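Local atomic coordinates of phosphodiesterase (Salpingoeca rosetta, PDB entry 7D7P), a protein that belongs to the cyclic nucleotide phosphodiesterase family, an all-helical fold of the HD clan, and carries bound zinc and magnesium ions. Residues M114-T119 against I141-H146; F52-D57 against Y120-S125. All blocks are in the same frame, centred on the assembly; numbering follows the deposited sequence.

Interaction 1: M114-T119 against I141-H146; sequences MVLHTT and IAALSH. With ZN (zinc ion), chain G.
A143 presses its methyl group straight onto the backbone of L116, and this is where the two helices come nearest: A143 CB lies 3.7 Å from L116 CA, and the short axes approach to 7.8 Å at 151°, close to antiparallel. The small side chain permits that closeness. Its methyl also meets T119 OG1 and V115 CG1, while T119 OG1 donates to V115 O at 2.6 Å, turning the hydroxyl back onto its own helix. V115 O takes T119 N as well, from the other face of its carbonyl plane.

Toward the L116/L144 side the packing is somewhat looser. L144 CD1 lies 3.9 Å from L116 CB, and L116 CD2 reaches both methyls of L144 at about the same distance; no hydrogen bond joins the segments. Neither edge opens to solvent, for every touching residue is buried; water appears at the metal end.

There V115 CG2 approaches H146 CE1 at 3.5 Å, oblique to the imidazole. The H146 ring is fixed at both nitrogens: ND1 donates to A143 O at 2.7 Å, and NE2 binds the zinc ion at 2.2 Å. Its chi1 of 83° sets CG between backbone N and carbonyl carbon, folding the ring back toward A143 O. H111, D147 and D260 complete the protein ligands, and two waters join them.

Helix 109-126 thus packs on the C-terminal end of helix 133-145, with helix 245-260 touching V115 and T119, helix 87-99 covering L144 through W93 and L94, and helix 200-215 reaching A142.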
# COMPACT_ATOMS: atom_id res chain seq x y z
N MET A 114 -14.32 7.69 -23.22
CA MET A 114 -13.88 6.65 -22.30
C MET A 114 -14.75 6.62 -21.05
O MET A 114 -15.10 5.54 -20.55
CB MET A 114 -12.42 6.87 -21.91
CG MET A 114 -11.42 6.46 -22.98
SD MET A 114 -11.23 4.67 -23.07
CE MET A 114 -9.94 4.40 -21.85
N VAL A 115 -15.11 7.79 -20.51
CA VAL A 115 -15.93 7.82 -19.31
C VAL A 115 -17.37 7.44 -19.63
O VAL A 115 -18.04 6.78 -18.83
CB VAL A 115 -15.83 9.21 -18.65
CG1 VAL A 115 -16.79 9.32 -17.46
CG2 VAL A 115 -14.41 9.47 -18.20
N LEU A 116 -17.85 7.83 -20.81
CA LEU A 116 -19.18 7.40 -21.23
C LEU A 116 -19.25 5.88 -21.37
O LEU A 116 -20.18 5.24 -20.86
CB LEU A 116 -19.57 8.07 -22.55
CG LEU A 116 -20.79 7.45 -23.23
CD1 LEU A 116 -22.05 7.69 -22.41
CD2 LEU A 116 -20.97 7.97 -24.65
N HIS A 117 -18.27 5.29 -22.06
CA HIS A 117 -18.29 3.85 -22.28
C HIS A 117 -18.11 3.08 -20.98
O HIS A 117 -18.77 2.06 -20.76
CB HIS A 117 -17.21 3.46 -23.29
CG HIS A 117 -17.23 2.01 -23.66
ND1 HIS A 117 -16.52 1.05 -22.98
CD2 HIS A 117 -17.89 1.36 -24.65
CE1 HIS A 117 -16.74 -0.13 -23.53
NE2 HIS A 117 -17.57 0.03 -24.55
N THR A 118 -17.22 3.56 -20.10
CA THR A 118 -17.01 2.89 -18.82
C THR A 118 -18.24 3.01 -17.93
O THR A 118 -18.57 2.08 -17.18
CB THR A 118 -15.78 3.46 -18.12
OG1 THR A 118 -14.66 3.41 -19.02
CG2 THR A 118 -15.44 2.67 -16.86
N THR A 119 -18.94 4.15 -17.99
CA THR A 119 -20.20 4.29 -17.27
C THR A 119 -21.24 3.31 -17.80
O THR A 119 -22.01 2.73 -17.02
CB THR A 119 -20.72 5.72 -17.39
OG1 THR A 119 -19.76 6.63 -16.83
CG2 THR A 119 -22.05 5.88 -16.65
N ILE A 141 -25.48 11.51 -20.45
CA ILE A 141 -25.18 12.91 -20.74
C ILE A 141 -24.10 13.43 -19.81
O ILE A 141 -23.16 14.11 -20.24
CB ILE A 141 -26.46 13.76 -20.66
CG1 ILE A 141 -27.47 13.32 -21.72
CG2 ILE A 141 -26.13 15.24 -20.81
CD1 ILE A 141 -28.84 13.96 -21.57
N ALA A 142 -24.21 13.11 -18.51
CA ALA A 142 -23.23 13.61 -17.55
C ALA A 142 -21.83 13.08 -17.84
O ALA A 142 -20.85 13.83 -17.74
CB ALA A 142 -23.66 13.22 -16.13
N ALA A 143 -21.72 11.80 -18.20
CA ALA A 143 -20.41 11.21 -18.45
C ALA A 143 -19.72 11.88 -19.64
O ALA A 143 -18.51 12.15 -19.59
CB ALA A 143 -20.54 9.71 -18.69
N LEU A 144 -20.46 12.14 -20.71
CA LEU A 144 -19.86 12.75 -21.89
C LEU A 144 -19.56 14.23 -21.68
O LEU A 144 -18.66 14.77 -22.32
CB LEU A 144 -20.79 12.57 -23.09
CG LEU A 144 -20.18 12.38 -24.48
CD1 LEU A 144 -19.00 11.42 -24.45
CD2 LEU A 144 -21.26 11.86 -25.41
N SER A 145 -20.30 14.88 -20.78
CA SER A 145 -20.19 16.32 -20.55
C SER A 145 -19.33 16.67 -19.35
O SER A 145 -19.16 17.86 -19.06
CB SER A 145 -21.59 16.91 -20.36
OG SER A 145 -22.44 16.64 -21.45
N HIS A 146 -18.77 15.68 -18.65
CA HIS A 146 -18.23 15.93 -17.31
C HIS A 146 -16.96 16.76 -17.31
O HIS A 146 -16.59 17.29 -16.25
CB HIS A 146 -17.98 14.60 -16.60
CG HIS A 146 -16.67 13.97 -16.95
ND1 HIS A 146 -16.48 13.26 -18.12
CD2 HIS A 146 -15.49 13.94 -16.30
CE1 HIS A 146 -15.24 12.82 -18.16
NE2 HIS A 146 -14.62 13.22 -17.07
ZN ZN G . -12.56 13.40 -16.30
O HOH W 1 -13.14 14.73 -14.28
O HOH W 2 -10.36 13.58 -15.42

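Interaction 2: F52-D57 against Y120-S125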
# COMPACT_ATOMS: atom_id res chain seq x y z
N PHE A 52 -19.76 -4.42 -25.48
CA PHE A 52 -19.44 -4.70 -24.08
C PHE A 52 -18.05 -5.30 -24.00
O PHE A 52 -17.85 -6.51 -24.14
CB PHE A 52 -20.49 -5.63 -23.46
CG PHE A 52 -20.56 -5.55 -21.96
CD1 PHE A 52 -19.77 -6.37 -21.17
CD2 PHE A 52 -21.41 -4.65 -21.35
CE1 PHE A 52 -19.83 -6.29 -19.79
CE2 PHE A 52 -21.47 -4.56 -19.97
CZ PHE A 52 -20.69 -5.39 -19.19
N THR A 53 -17.05 -4.45 -23.76
CA THR A 53 -15.68 -4.90 -23.59
C THR A 53 -14.94 -3.94 -22.67
O THR A 53 -14.90 -2.73 -22.93
CB THR A 53 -14.95 -5.02 -24.94
OG1 THR A 53 -13.54 -5.14 -24.73
CG2 THR A 53 -15.24 -3.81 -25.83
N TRP A 54 -14.38 -4.48 -21.59
CA TRP A 54 -13.63 -3.67 -20.63
C TRP A 54 -12.27 -3.23 -21.16
O TRP A 54 -11.63 -2.38 -20.54
CB TRP A 54 -13.46 -4.44 -19.32
CG TRP A 54 -14.74 -4.63 -18.57
CD1 TRP A 54 -15.63 -5.66 -18.72
CD2 TRP A 54 -15.28 -3.78 -17.55
NE1 TRP A 54 -16.69 -5.50 -17.86
CE2 TRP A 54 -16.50 -4.35 -17.13
CE3 TRP A 54 -14.86 -2.59 -16.96
CZ2 TRP A 54 -17.29 -3.77 -16.14
CZ3 TRP A 54 -15.64 -2.01 -15.98
CH2 TRP A 54 -16.85 -2.61 -15.58
N ASP A 55 -11.83 -3.77 -22.29
CA ASP A 55 -10.57 -3.40 -22.91
C ASP A 55 -10.70 -2.20 -23.84
O ASP A 55 -9.72 -1.85 -24.52
CB ASP A 55 -9.99 -4.59 -23.69
CG ASP A 55 -9.47 -5.69 -22.77
OD1 ASP A 55 -9.56 -5.53 -21.54
OD2 ASP A 55 -8.97 -6.70 -23.30
N PHE A 56 -11.87 -1.56 -23.88
CA PHE A 56 -12.09 -0.45 -24.80
C PHE A 56 -11.14 0.70 -24.50
O PHE A 56 -10.95 1.09 -23.35
CB PHE A 56 -13.54 0.02 -24.71
CG PHE A 56 -13.81 1.30 -25.46
CD1 PHE A 56 -14.01 1.29 -26.83
CD2 PHE A 56 -13.86 2.51 -24.79
CE1 PHE A 56 -14.26 2.46 -27.52
CE2 PHE A 56 -14.11 3.69 -25.47
CZ PHE A 56 -14.31 3.66 -26.84
N ASP A 57 -10.54 1.25 -25.56
CA ASP A 57 -9.63 2.39 -25.46
C ASP A 57 -9.90 3.32 -26.62
O ASP A 57 -9.75 2.93 -27.79
CB ASP A 57 -8.17 1.93 -25.45
CG ASP A 57 -7.22 3.03 -25.01
OD1 ASP A 57 -7.67 4.18 -24.83
OD2 ASP A 57 -6.02 2.74 -24.83
N TYR A 120 -21.26 3.10 -19.11
CA TYR A 120 -22.16 2.11 -19.70
C TYR A 120 -21.83 0.70 -19.21
O TYR A 120 -22.74 -0.11 -18.99
CB TYR A 120 -22.10 2.21 -21.22
CG TYR A 120 -22.23 0.91 -21.98
CD1 TYR A 120 -23.48 0.37 -22.25
CD2 TYR A 120 -21.11 0.25 -22.45
CE1 TYR A 120 -23.61 -0.81 -22.95
CE2 TYR A 120 -21.23 -0.93 -23.15
CZ TYR A 120 -22.48 -1.46 -23.40
OH TYR A 120 -22.59 -2.64 -24.11
N LEU A 121 -20.55 0.41 -19.03
CA LEU A 121 -20.16 -0.90 -18.51
C LEU A 121 -20.56 -1.06 -17.04
O LEU A 121 -21.07 -2.11 -16.64
CB LEU A 121 -18.66 -1.12 -18.67
CG LEU A 121 -18.09 -1.21 -20.09
CD1 LEU A 121 -16.57 -1.21 -20.05
CD2 LEU A 121 -18.60 -2.45 -20.82
N LEU A 122 -20.35 -0.01 -16.24
CA LEU A 122 -20.62 -0.10 -14.81
C LEU A 122 -22.12 -0.20 -14.53
O LEU A 122 -22.54 -1.00 -13.68
CB LEU A 122 -20.02 1.10 -14.09
CG LEU A 122 -18.49 1.15 -14.00
CD1 LEU A 122 -18.02 2.53 -13.60
CD2 LEU A 122 -17.98 0.10 -13.01
N LEU A 123 -22.93 0.60 -15.22
CA LEU A 123 -24.37 0.57 -14.98
C LEU A 123 -24.98 -0.74 -15.44
O LEU A 123 -25.89 -1.27 -14.78
CB LEU A 123 -25.05 1.75 -15.68
CG LEU A 123 -24.69 3.16 -15.23
CD1 LEU A 123 -25.45 4.18 -16.05
CD2 LEU A 123 -24.96 3.35 -13.74
N THR A 124 -24.51 -1.28 -16.56
CA THR A 124 -24.99 -2.58 -17.02
C THR A 124 -24.66 -3.68 -16.02
O THR A 124 -25.43 -4.63 -15.86
CB THR A 124 -24.39 -2.90 -18.39
OG1 THR A 124 -24.72 -1.86 -19.32
CG2 THR A 124 -24.93 -4.22 -18.92
N SER A 125 -23.53 -3.55 -15.32
CA SER A 125 -23.09 -4.61 -14.42
C SER A 125 -23.85 -4.62 -13.10
O SER A 125 -24.14 -5.70 -12.56
CB SER A 125 -21.59 -4.48 -14.16
OG SER A 125 -20.86 -4.52 -15.38
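F52 lays its phenyl ring against L121, whose CD2 sits 3.6 Å from the ring centroid and 13° off the normal, a CH-pi contact over the face. Followed outward, F52 CB lies 3.7 Å from Y120 OH. With CG swung anti to the backbone N (chi1 -158°), the ring is carried toward the helix and over L121 CD2, which stays against all six ring atoms while the partners at the rim change. CD2 faces Y120 OH, at the edge in plane; CE2 comes 3.6 Å from T124 CG2; CZ reaches S125 OG at 3.9 Å, again at the edge. Within the two segments CD1 and CE1 meet L121 CD2 alone, and more loosely. The ring of F52 also turns an edge toward the face of Y120 in an offset edge-to-face pair, the F52 and Y120 centroids 5.9 Å apart and their planes at 71°.

L121 serves a second aromatic group. Its CB lies over the six-membered ring of W54, 3.9 Å from the centroid, and its CD1 sits over the same face, offset toward the rim. L122 CD2 comes up to W54 CH2 in the ring plane at 3.9 Å. Thus the loop between helices 43-47 and 63-76, bent by a type I turn from T53 to F56 with an ST turn at T53, is laid on the C-terminal half of helix 109-126.

No hydrogen bond crosses the contact: T124 OG1 and S125 OG donate instead to Y120 O and L121 O of their own helix. Adhesion therefore rests on dispersion, CH-pi contacts and one aromatic edge-to-face pair, with hydroxyl oxygens at ring edges.

Interactions 1 and 2 follow one another along helix 109-126, residues 114-119 serving the first and 120-125 the second, with centres about 11 Å apart. Their segments alternate in the chain: 52-57, 114-119, 120-125, then 141-146. The shared helix receives the loop between helices 43-47 and 63-76 near its C-terminal end and helix 133-145 one segment earlier. The contacts also touch directly: H117 CE1 lies 3.2 Å from T53 O, the rings of H117 and F56 stack, and M114 SD packs on D57. Interaction 1 is buried about 6 Å from the chain centre and holds a zinc ligand, whereas interaction 2 is partly buried, about 13 Å out, joining N-terminal residues to the helical core.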